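Local coordinates for protein peroxiredoxin (Clostridioides difficile, PDB 6TSB) that joins a predicted thiol peroxidase to a family 18 glycoside hydrolase domain, the part present here, which probably cleaves chitin at internal beta-1,4 linkages, at residues A[95-100]-A[132-137]. Numbering follows the deposited sequence.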
loop_
_atom_site.group_PDB
_atom_site.type_symbol
_atom_site.label_atom_id
_atom_site.label_comp_id
_atom_site.label_asym_id
_atom_site.label_seq_id
_atom_site.Cartn_x
_atom_site.Cartn_y
_atom_site.Cartn_z
ATOM N N VAL A 95 36.375 3.035 9.853
ATOM C CA VAL A 95 36.653 3.836 8.635
ATOM C C VAL A 95 36.720 2.890 7.439
ATOM O O VAL A 95 37.456 1.873 7.451
ATOM C CB VAL A 95 37.928 4.689 8.768
ATOM C CG1 VAL A 95 38.308 5.338 7.446
ATOM C CG2 VAL A 95 37.769 5.758 9.844
ATOM N N ALA A 96 35.981 3.278 6.424
ATOM C CA ALA A 96 35.992 2.675 5.093
ATOM C C ALA A 96 37.010 3.431 4.246
ATOM O O ALA A 96 36.970 4.688 4.217
ATOM C CB ALA A 96 34.618 2.725 4.491
ATOM N N ILE A 97 37.888 2.667 3.602
ATOM C CA ILE A 97 38.902 3.183 2.655
ATOM C C ILE A 97 38.398 2.812 1.277
ATOM O O ILE A 97 38.192 1.612 1.048
ATOM C CB ILE A 97 40.260 2.554 2.959
ATOM C CG1 ILE A 97 40.734 2.829 4.387
ATOM C CG2 ILE A 97 41.292 2.998 1.936
ATOM C CD1 ILE A 97 41.952 2.005 4.792
ATOM N N GLY A 98 38.147 3.787 0.418
ATOM C CA GLY A 98 37.933 3.521 -1.010
ATOM C C GLY A 98 36.588 4.025 -1.474
ATOM O O GLY A 98 36.313 5.222 -1.267
ATOM N N GLY A 99 35.810 3.152 -2.124
ATOM C CA GLY A 99 34.517 3.513 -2.723
ATOM C C GLY A 99 34.596 3.587 -4.223
ATOM O O GLY A 99 35.701 3.485 -4.794
ATOM N N TRP A 100 33.453 3.743 -4.868
ATOM C CA TRP A 100 33.377 3.709 -6.345
ATOM C C TRP A 100 34.355 4.731 -6.933
ATOM O O TRP A 100 34.278 5.916 -6.522
ATOM C CB TRP A 100 31.953 3.968 -6.810
ATOM C CG TRP A 100 31.827 3.842 -8.288
ATOM C CD1 TRP A 100 31.710 4.836 -9.216
ATOM C CD2 TRP A 100 31.850 2.608 -9.013
ATOM N NE1 TRP A 100 31.637 4.298 -10.475
ATOM C CE2 TRP A 100 31.706 2.934 -10.380
ATOM C CE3 TRP A 100 31.970 1.269 -8.630
ATOM C CZ2 TRP A 100 31.687 1.953 -11.369
ATOM C CZ3 TRP A 100 31.942 0.301 -9.608
ATOM C CH2 TRP A 100 31.806 0.642 -10.958
ATOM N N ASP A 132 37.782 1.485 16.070
ATOM C CA ASP A 132 37.467 0.078 16.428
ATOM C C ASP A 132 37.896 -0.845 15.270
ATOM O O ASP A 132 38.086 -2.057 15.489
ATOM C CB ASP A 132 35.986 -0.002 16.771
ATOM C CG ASP A 132 35.629 0.792 18.016
ATOM O OD1 ASP A 132 36.079 0.374 19.112
ATOM O OD2 ASP A 132 34.897 1.814 17.877
ATOM N N GLY A 133 38.034 -0.280 14.070
ATOM C CA GLY A 133 38.777 -0.933 12.990
ATOM C C GLY A 133 38.485 -0.314 11.648
ATOM O O GLY A 133 38.211 0.880 11.587
ATOM N N ILE A 134 38.519 -1.130 10.604
ATOM C CA ILE A 134 38.641 -0.624 9.213
ATOM C C ILE A 134 37.773 -1.471 8.288
ATOM O O ILE A 134 37.553 -2.680 8.569
ATOM C CB ILE A 134 40.143 -0.569 8.804
ATOM C CG1 ILE A 134 40.382 0.494 7.734
ATOM C CG2 ILE A 134 40.719 -1.923 8.392
ATOM C CD1 ILE A 134 40.606 1.870 8.320
ATOM N N ASP A 135 37.307 -0.844 7.218
ATOM C CA ASP A 135 36.499 -1.488 6.168
ATOM C C ASP A 135 37.228 -1.223 4.860
ATOM O O ASP A 135 37.645 -0.061 4.675
ATOM C CB ASP A 135 35.076 -0.926 6.181
ATOM C CG ASP A 135 34.170 -1.591 5.153
ATOM O OD1 ASP A 135 34.132 -2.824 5.144
ATOM O OD2 ASP A 135 33.505 -0.870 4.379
ATOM N N ILE A 136 37.372 -2.219 3.983
ATOM C CA ILE A 136 38.110 -2.011 2.702
ATOM C C ILE A 136 37.127 -2.002 1.556
ATOM O O ILE A 136 36.386 -2.960 1.440
ATOM C CB ILE A 136 39.198 -3.073 2.550
ATOM C CG1 ILE A 136 40.126 -3.066 3.768
ATOM C CG2 ILE A 136 39.946 -2.879 1.241
ATOM C CD1 ILE A 136 40.922 -1.799 3.915
ATOM N N ASP A 137 37.059 -0.917 0.787
ATOM C CA ASP A 137 36.065 -0.748 -0.302
ATOM C C ASP A 137 36.791 -0.623 -1.634
ATOM O O ASP A 137 36.638 0.386 -2.317
ATOM C CB ASP A 137 35.116 0.434 -0.131
ATOM C CG ASP A 137 34.172 0.312 1.051
ATOM O OD1 ASP A 137 34.596 -0.274 2.063
ATOM O OD2 ASP A 137 33.017 0.834 0.948
#
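Ile97 lays its CD1 methyl across the side chain of Ile134, 3.7 Å from CG1 of that residue, with the two branched chains meeting at a slant. The same methyl lies 4.0 Å from CD1 of Ile136, while CD1 of Ile134 also reaches CB of Val95 at 3.9 Å. The torsion of Ile134 (chi1 -153°) swings its CG1 branch in over the neighbouring strand, close to the carbonyl oxygen of Val95. Branched aliphatic residues suit this face because they favour extended backbone and meet helix 112-128 through Phe118, Val122 and Met125.

Beneath them runs a parallel ladder. Asp135 N donates to Val95 O, Ile97 N to Asp135 O (2.9 Å) and Asp137 N to Ile97 O, so the odd-numbered residues of both strands carry the bonding. These are consecutive strands of the TIM barrel, linked by the helical beta-alpha-beta crossover through 112-128. The DxxDxDxE signature of family 18 chitinases spans strand 133-137, from Asp132 just before it, through Asp135 and Asp137, to Glu139 just after it, the position of the general acid in that family.

Ala96 and Asp135 point to the barrel interior, where a small alanine fits beside the carboxylates: its CB is 3.8 Å from Asp135 OD2. Asp137 leans toward strand 92-98, which puts its OD1 3.9 Å from Ala96 CB. Ser176 and Tyr41 each grip one oxygen of the Asp135 carboxylate, which a chi1 of -178° extends away from the backbone N. Farther along, Gly98 and Gly99 adopt positive phi values readily available to glycine, and Gly99 N makes a nearly straight 2.9 Å bond to Asp137 O, meeting a lone pair in the carbonyl plane.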